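Porin B (Pseudomonas putida, PDB 4GEY) forms a beta-barrel channel across the outer membrane that probably serves carbohydrate uptake, with glucose bound to it in this crystal. Local coordinates at residues S69-L74 / Q120-R125; A94-S99 / Y184-S189. The protein carries 2 engineered substitutions. One frame throughout, in Å; residues are numbered along the deposited sequence.

Contact 1 (S69-L74 / Q120-R125); sequences SDQFAL and QEVWGR. With BGC (beta-D-glucopyranose), chain B; C8E ((hydroxyethyloxy)tri(ethyloxy)octane), chain I.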
loop_
_atom_site.group_PDB
_atom_site.type_symbol
_atom_site.label_atom_id
_atom_site.label_comp_id
_atom_site.label_asym_id
_atom_site.label_seq_id
_atom_site.Cartn_x
_atom_site.Cartn_y
_atom_site.Cartn_z
ATOM N N SER A 69 -4.587 4.233 -15.229
ATOM C CA SER A 69 -3.264 4.133 -14.665
ATOM C C SER A 69 -2.920 2.662 -14.705
ATOM O O SER A 69 -3.804 1.823 -14.553
ATOM C CB SER A 69 -3.323 4.613 -13.224
ATOM O OG SER A 69 -2.137 5.270 -12.869
ATOM N N ASP A 70 -1.654 2.331 -14.922
ATOM C CA ASP A 70 -1.262 0.922 -14.925
ATOM C C ASP A 70 0.168 0.647 -14.447
ATOM O O ASP A 70 0.922 1.568 -14.110
ATOM C CB ASP A 70 -1.535 0.262 -16.288
ATOM C CG ASP A 70 -0.631 0.780 -17.412
ATOM O OD1 ASP A 70 0.289 1.586 -17.157
ATOM O OD2 ASP A 70 -0.849 0.362 -18.576
ATOM N N GLN A 71 0.534 -0.628 -14.433
ATOM C CA GLN A 71 1.844 -1.038 -13.945
ATOM C C GLN A 71 2.243 -2.358 -14.575
ATOM O O GLN A 71 1.434 -3.287 -14.678
ATOM C CB GLN A 71 1.841 -1.146 -12.411
ATOM C CG GLN A 71 3.142 -1.625 -11.773
ATOM C CD GLN A 71 3.001 -1.892 -10.252
ATOM O OE1 GLN A 71 3.242 -1.011 -9.412
ATOM N NE2 GLN A 71 2.614 -3.111 -9.905
ATOM N N PHE A 72 3.485 -2.415 -15.037
ATOM C CA PHE A 72 4.094 -3.662 -15.463
ATOM C C PHE A 72 5.160 -4.011 -14.437
ATOM O O PHE A 72 5.845 -3.126 -13.922
ATOM C CB PHE A 72 4.739 -3.509 -16.836
ATOM C CG PHE A 72 3.769 -3.599 -17.987
ATOM C CD1 PHE A 72 3.488 -4.826 -18.585
ATOM C CD2 PHE A 72 3.156 -2.453 -18.492
ATOM C CE1 PHE A 72 2.599 -4.914 -19.663
ATOM C CE2 PHE A 72 2.274 -2.532 -19.556
ATOM C CZ PHE A 72 1.995 -3.768 -20.146
ATOM N N ALA A 73 5.301 -5.292 -14.126
ATOM C CA ALA A 73 6.324 -5.716 -13.176
ATOM C C ALA A 73 7.116 -6.906 -13.723
ATOM O O ALA A 73 6.565 -7.977 -13.967
ATOM C CB ALA A 73 5.695 -6.041 -11.834
ATOM N N LEU A 74 8.412 -6.704 -13.923
ATOM C CA LEU A 74 9.267 -7.704 -14.548
ATOM C C LEU A 74 10.121 -8.302 -13.442
ATOM O O LEU A 74 10.797 -7.573 -12.724
ATOM C CB LEU A 74 10.121 -7.027 -15.627
ATOM C CG LEU A 74 10.945 -7.755 -16.694
ATOM C CD1 LEU A 74 12.359 -7.994 -16.221
ATOM C CD2 LEU A 74 10.285 -9.059 -17.074
ATOM N N GLN A 120 -7.278 4.965 -7.425
ATOM C CA GLN A 120 -6.510 4.121 -8.326
ATOM C C GLN A 120 -5.186 3.774 -7.660
ATOM O O GLN A 120 -4.166 4.407 -7.953
ATOM C CB GLN A 120 -6.266 4.825 -9.664
ATOM C CG GLN A 120 -7.499 4.981 -10.513
ATOM C CD GLN A 120 -7.359 6.083 -11.572
ATOM O OE1 GLN A 120 -7.735 7.242 -11.335
ATOM N NE2 GLN A 120 -6.825 5.722 -12.742
ATOM N N GLU A 121 -5.207 2.769 -6.780
ATOM C CA GLU A 121 -4.029 2.415 -5.970
ATOM C C GLU A 121 -2.770 2.260 -6.808
ATOM O O GLU A 121 -1.681 2.525 -6.343
ATOM C CB GLU A 121 -4.252 1.121 -5.163
ATOM C CG GLU A 121 -4.450 -0.165 -5.998
ATOM C CD GLU A 121 -3.143 -0.839 -6.412
ATOM O OE1 GLU A 121 -3.174 -1.787 -7.230
ATOM O OE2 GLU A 121 -2.075 -0.451 -5.899
ATOM N N VAL A 122 -2.901 1.819 -8.046
ATOM C CA VAL A 122 -1.697 1.520 -8.792
ATOM C C VAL A 122 -0.934 2.786 -9.234
ATOM O O VAL A 122 0.234 2.704 -9.624
ATOM C CB VAL A 122 -1.986 0.591 -9.964
ATOM C CG1 VAL A 122 -2.487 1.396 -11.161
ATOM C CG2 VAL A 122 -0.748 -0.195 -10.294
ATOM N N TRP A 123 -1.588 3.949 -9.161
ATOM C CA TRP A 123 -0.947 5.209 -9.535
ATOM C C TRP A 123 -0.036 5.765 -8.433
ATOM O O TRP A 123 -0.402 5.778 -7.253
ATOM C CB TRP A 123 -1.980 6.281 -9.861
ATOM C CG TRP A 123 -1.342 7.588 -10.286
ATOM C CD1 TRP A 123 -1.041 7.973 -11.563
ATOM C CD2 TRP A 123 -0.919 8.673 -9.443
ATOM N NE1 TRP A 123 -0.464 9.218 -11.569
ATOM C CE2 TRP A 123 -0.376 9.672 -10.281
ATOM C CE3 TRP A 123 -0.942 8.897 -8.063
ATOM C CZ2 TRP A 123 0.137 10.871 -9.787
ATOM C CZ3 TRP A 123 -0.428 10.099 -7.575
ATOM C CH2 TRP A 123 0.096 11.063 -8.430
ATOM N N GLY A 124 1.132 6.269 -8.819
ATOM C CA GLY A 124 1.920 7.038 -7.880
ATOM C C GLY A 124 3.405 6.750 -7.911
ATOM O O GLY A 124 3.841 5.762 -8.499
ATOM N N ARG A 125 4.165 7.642 -7.278
ATOM C CA ARG A 125 5.609 7.526 -7.134
ATOM C C ARG A 125 6.367 7.767 -8.416
ATOM O O ARG A 125 7.470 7.252 -8.579
ATOM C CB ARG A 125 6.039 6.185 -6.509
ATOM C CG ARG A 125 5.363 5.860 -5.178
ATOM C CD ARG A 125 5.495 6.994 -4.176
ATOM N NE ARG A 125 5.377 6.497 -2.813
ATOM C CZ ARG A 125 5.542 7.243 -1.727
ATOM N NH1 ARG A 125 5.827 8.533 -1.846
ATOM N NH2 ARG A 125 5.420 6.696 -0.520
HETATM C C2 BGC B . 0.894 3.624 -5.211
HETATM C C3 BGC B . 0.723 2.377 -4.602
HETATM C C4 BGC B . 1.841 2.032 -3.727
HETATM C C5 BGC B . 2.134 3.117 -2.646
HETATM C C6 BGC B . 3.299 2.956 -1.968
HETATM C C1 BGC B . 0.995 4.692 -4.251
HETATM O O1 BGC B . 1.174 5.879 -4.938
HETATM O O2 BGC B . -0.244 3.874 -6.100
HETATM O O3 BGC B . 0.550 1.364 -5.651
HETATM O O4 BGC B . 1.583 0.787 -3.140
HETATM O O5 BGC B . 2.129 4.455 -3.380
HETATM O O6 BGC B . 4.498 3.329 -2.560
HETATM C C2 C8E I . 2.788 1.823 -21.241
HETATM C C3 C8E I . 1.352 2.298 -21.025
HETATM C C4 C8E I . 0.651 2.654 -22.339
HETATM C C5 C8E I . -0.747 2.035 -22.399
HETATM C C6 C8E I . -0.741 0.699 -23.136
HETATM C C7 C8E I . -1.443 -0.400 -22.336
HETATM C C8 C8E I . -1.382 -1.749 -23.054
HETATM O O9 C8E I . -1.314 -2.841 -22.152
HETATM C C10 C8E I . -2.520 -3.579 -22.013
HETATM C C11 C8E I . -2.244 -4.915 -21.305
HETATM O O12 C8E I . -3.435 -5.623 -20.975
HETATM C C13 C8E I . -3.217 -6.989 -20.646
HETATM C C14 C8E I . -4.483 -7.834 -20.819
#
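Val122 sets both methyls against Ser69 and Gln71 of strand 66-79, a strand of the OprB-family beta-barrel. Ser69 and Gln71 meet the loop, whereas Asp70 and Phe72, on the other face of the strand, come near a bound detergent; the alternation is evidence that the contact lies on the channel side of the wall.

The apolar part is carried by the valine. Its CG2 lies 3.5 Å from Gln71 CB, and its CG1 lies 3.7 Å from Ser69 O. A chi1 of 83° puts CG1 between the valine's own N and carbonyl carbon, which spreads the branches along the strand, one toward each residue. Beside this, Ser69 OG approaches the indole of Trp123 at its edge, in the ring plane, 3.2 Å from Trp123 CD1.

Main-chain N-H groups fix the loop. Gln120 to Trp123 form a type I turn, closed by Trp123 N to Gln120 O at 2.9 Å, while the side-chain OE1 of Glu51, on the adjacent strand 42-57, accepts Val122 N.

Other polar groups of the loop reach the bound glucose. Its O3 donates to Glu121 O (2.6 Å) and its O1 to Trp123 O (2.8 Å), though the detail is doubtful because O2 is modelled too close to both carbonyls. Arg125 reaches the hydroxymethyl group through NE and binds Gly180 O through NH2. A leucine here would probably leave the sugar's O6 and Gly180 O without these N-H donors, and the hydroxymethyl group freer to turn. The Arg125 NE bond to glucose O6 is long, at 3.3 Å, but nearly straight (174°), with O6 at the guanidinium edge.

Contact 2 (A94-S99 / Y184-S189); sequences AITERS and YNWPVS. With BGC (beta-D-glucopyranose), chain B; C8E ((hydroxyethyloxy)tri(ethyloxy)octane), chain I.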
loop_
_atom_site.group_PDB
_atom_site.type_symbol
_atom_site.label_atom_id
_atom_site.label_comp_id
_atom_site.label_asym_id
_atom_site.label_seq_id
_atom_site.Cartn_x
_atom_site.Cartn_y
_atom_site.Cartn_z
ATOM N N ALA A 94 13.279 -7.320 -9.262
ATOM C CA ALA A 94 12.019 -6.813 -9.791
ATOM C C ALA A 94 12.164 -5.395 -10.302
ATOM O O ALA A 94 12.694 -4.532 -9.608
ATOM C CB ALA A 94 10.920 -6.881 -8.755
ATOM N N ILE A 95 11.677 -5.175 -11.520
ATOM C CA ILE A 95 11.664 -3.865 -12.147
ATOM C C ILE A 95 10.225 -3.506 -12.509
ATOM O O ILE A 95 9.473 -4.350 -12.978
ATOM C CB ILE A 95 12.555 -3.862 -13.394
ATOM C CG1 ILE A 95 14.001 -4.148 -12.990
ATOM C CG2 ILE A 95 12.490 -2.534 -14.087
ATOM C CD1 ILE A 95 15.007 -3.865 -14.076
ATOM N N THR A 96 9.822 -2.265 -12.264
ATOM C CA THR A 96 8.464 -1.856 -12.611
ATOM C C THR A 96 8.481 -0.611 -13.487
ATOM O O THR A 96 9.423 0.180 -13.433
ATOM C CB THR A 96 7.567 -1.606 -11.353
ATOM O OG1 THR A 96 8.136 -0.589 -10.519
ATOM C CG2 THR A 96 7.412 -2.869 -10.533
ATOM N N GLU A 97 7.465 -0.469 -14.332
ATOM C CA GLU A 97 7.150 0.825 -14.917
ATOM C C GLU A 97 5.652 1.043 -14.801
ATOM O O GLU A 97 4.859 0.116 -14.964
ATOM C CB GLU A 97 7.637 0.979 -16.362
ATOM C CG GLU A 97 6.692 0.436 -17.418
ATOM C CD GLU A 97 6.430 1.426 -18.547
ATOM O OE1 GLU A 97 6.030 2.574 -18.247
ATOM O OE2 GLU A 97 6.617 1.050 -19.731
ATOM N N ARG A 98 5.284 2.276 -14.474
ATOM C CA ARG A 98 3.903 2.658 -14.273
ATOM C C ARG A 98 3.579 3.784 -15.239
ATOM O O ARG A 98 4.452 4.558 -15.590
ATOM C CB ARG A 98 3.731 3.165 -12.844
ATOM C CG ARG A 98 3.882 2.105 -11.773
ATOM C CD ARG A 98 3.768 2.741 -10.413
ATOM N NE ARG A 98 3.322 1.804 -9.395
ATOM C CZ ARG A 98 2.773 2.175 -8.246
ATOM N NH1 ARG A 98 2.596 3.462 -7.993
ATOM N NH2 ARG A 98 2.388 1.266 -7.363
ATOM N N SER A 99 2.322 3.882 -15.658
ATOM C CA SER A 99 1.894 4.926 -16.587
ATOM C C SER A 99 0.502 5.395 -16.239
ATOM O O SER A 99 -0.303 4.626 -15.711
ATOM C CB SER A 99 1.868 4.390 -18.014
ATOM O OG SER A 99 3.009 4.808 -18.724
ATOM N N TYR A 184 8.186 3.911 2.345
ATOM C CA TYR A 184 7.878 3.789 0.921
ATOM C C TYR A 184 7.669 2.341 0.498
ATOM O O TYR A 184 8.619 1.584 0.375
ATOM C CB TYR A 184 9.017 4.369 0.083
ATOM C CG TYR A 184 9.502 5.740 0.506
ATOM C CD1 TYR A 184 8.613 6.723 0.934
ATOM C CD2 TYR A 184 10.851 6.056 0.466
ATOM C CE1 TYR A 184 9.061 7.982 1.315
ATOM C CE2 TYR A 184 11.305 7.308 0.838
ATOM C CZ TYR A 184 10.410 8.262 1.263
ATOM O OH TYR A 184 10.873 9.499 1.640
ATOM N N ASN A 185 6.430 1.959 0.256
ATOM C CA ASN A 185 6.157 0.639 -0.283
ATOM C C ASN A 185 6.580 0.507 -1.740
ATOM O O ASN A 185 6.973 1.495 -2.390
ATOM C CB ASN A 185 4.662 0.335 -0.184
ATOM C CG ASN A 185 4.152 0.345 1.251
ATOM O OD1 ASN A 185 4.787 -0.192 2.153
ATOM N ND2 ASN A 185 3.005 0.961 1.462
ATOM N N TRP A 186 6.498 -0.735 -2.231
ATOM C CA TRP A 186 6.406 -1.034 -3.662
ATOM C C TRP A 186 5.613 0.080 -4.331
ATOM O O TRP A 186 4.465 0.314 -3.969
ATOM C CB TRP A 186 5.662 -2.354 -3.858
ATOM C CG TRP A 186 5.396 -2.712 -5.295
ATOM C CD1 TRP A 186 4.627 -2.012 -6.202
ATOM C CD2 TRP A 186 5.877 -3.867 -5.999
ATOM N NE1 TRP A 186 4.627 -2.645 -7.408
ATOM C CE2 TRP A 186 5.377 -3.791 -7.316
ATOM C CE3 TRP A 186 6.682 -4.960 -5.640
ATOM C CZ2 TRP A 186 5.651 -4.756 -8.275
ATOM C CZ3 TRP A 186 6.961 -5.914 -6.593
ATOM C CH2 TRP A 186 6.449 -5.807 -7.899
ATOM N N PRO A 187 6.171 0.701 -5.374
ATOM C CA PRO A 187 7.314 0.209 -6.147
ATOM C C PRO A 187 8.634 0.890 -5.838
ATOM O O PRO A 187 9.535 0.771 -6.666
ATOM C CB PRO A 187 6.921 0.600 -7.567
ATOM C CG PRO A 187 6.187 1.919 -7.364
ATOM C CD PRO A 187 5.551 1.882 -6.008
ATOM N N VAL A 188 8.751 1.599 -4.716
ATOM C CA VAL A 188 10.010 2.257 -4.373
ATOM C C VAL A 188 10.908 1.247 -3.669
ATOM O O VAL A 188 10.427 0.455 -2.863
ATOM C CB VAL A 188 9.791 3.485 -3.436
ATOM C CG1 VAL A 188 11.109 4.169 -3.099
ATOM C CG2 VAL A 188 8.856 4.478 -4.060
ATOM N N SER A 189 12.202 1.258 -3.975
ATOM C CA SER A 189 13.142 0.426 -3.224
ATOM C C SER A 189 14.101 1.287 -2.413
ATOM O O SER A 189 14.278 2.471 -2.707
ATOM C CB SER A 189 13.935 -0.497 -4.147
ATOM O OG SER A 189 15.026 0.196 -4.727
HETATM C C2 BGC B . 0.894 3.624 -5.211
HETATM C C3 BGC B . 0.723 2.377 -4.602
HETATM C C4 BGC B . 1.841 2.032 -3.727
HETATM C C5 BGC B . 2.134 3.117 -2.646
HETATM C C6 BGC B . 3.299 2.956 -1.968
HETATM C C1 BGC B . 0.995 4.692 -4.251
HETATM O O1 BGC B . 1.174 5.879 -4.938
HETATM O O2 BGC B . -0.244 3.874 -6.100
HETATM O O3 BGC B . 0.550 1.364 -5.651
HETATM O O4 BGC B . 1.583 0.787 -3.140
HETATM O O5 BGC B . 2.129 4.455 -3.380
HETATM O O6 BGC B . 4.498 3.329 -2.560
HETATM C C2 C8E I . 2.788 1.823 -21.241
HETATM C C3 C8E I . 1.352 2.298 -21.025
HETATM C C4 C8E I . 0.651 2.654 -22.339
HETATM C C5 C8E I . -0.747 2.035 -22.399
HETATM C C6 C8E I . -0.741 0.699 -23.136
HETATM C C7 C8E I . -1.443 -0.400 -22.336
HETATM C C8 C8E I . -1.382 -1.749 -23.054
HETATM O O9 C8E I . -1.314 -2.841 -22.152
HETATM C C10 C8E I . -2.520 -3.579 -22.013
HETATM C C11 C8E I . -2.244 -4.915 -21.305
HETATM O O12 C8E I . -3.435 -5.623 -20.975
HETATM C C13 C8E I . -3.217 -6.989 -20.646
HETATM C C14 C8E I . -4.483 -7.834 -20.819
#
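Pro187 sets its CG over one face of the Arg98 guanidinium, 3.5 Å above the plane and over its centre, the two side chains crossing at about a right angle. The arginine belongs to strand 89-100 of the OprB beta-barrel, and the proline to the loop before strand 190-198, where a cis peptide bond joins it to Trp186. The chain of Arg98 is extended from CG to NE (chi2 177°), which carries the flat group out to the proline and on to the sugar. There Arg98 NH2 donates to glucose O3 at 2.5 Å, with a bent N-H...O angle of 139°. Trp186 O also faces the sugar, taking a weak hydrogen bond from glucose O4 at 3.0 Å.

One inward residue earlier on the strand, Thr96 touches both loop residues. Its CG2 sits 3.4 Å from Trp186 CZ2, obliquely to the indole, and its OG1 is 3.4 Å from Pro187 CB.

A second shell fixes these groups. Gln71 OE1 accepts from both Arg98 NE and Trp186 NE1, tying the guanidinium to the indole through one oxygen. Thr132 OG1 is bonded to both Thr96 OG1 and Pro187 O, linking the same two segments through the adjacent strand 129-140. Within the loop, Val188 N bonds to Asn185 O at 2.9 Å.

How the contacts relate
From the N terminus, strand 66-79 supplies the first segment of contact 1 and strand 89-100, its antiparallel neighbour, the first of contact 2. The chain then returns through 120-125, closing a loop of 45 residues, and through 184-189, closing one of 84. Because the segments alternate, the two loops cross. Their centres are 8 Å apart. The neighbouring strands are probably joined by Leu74 N to Ile95 O (2.7 Å), and the first loop meets the second strand where Arg98 NH1 probably bonds Gly124 O (2.7 Å). Two chain returns, leading into strands 129-140 and 190-198, thus converge on adjacent wall strands and share one glucose.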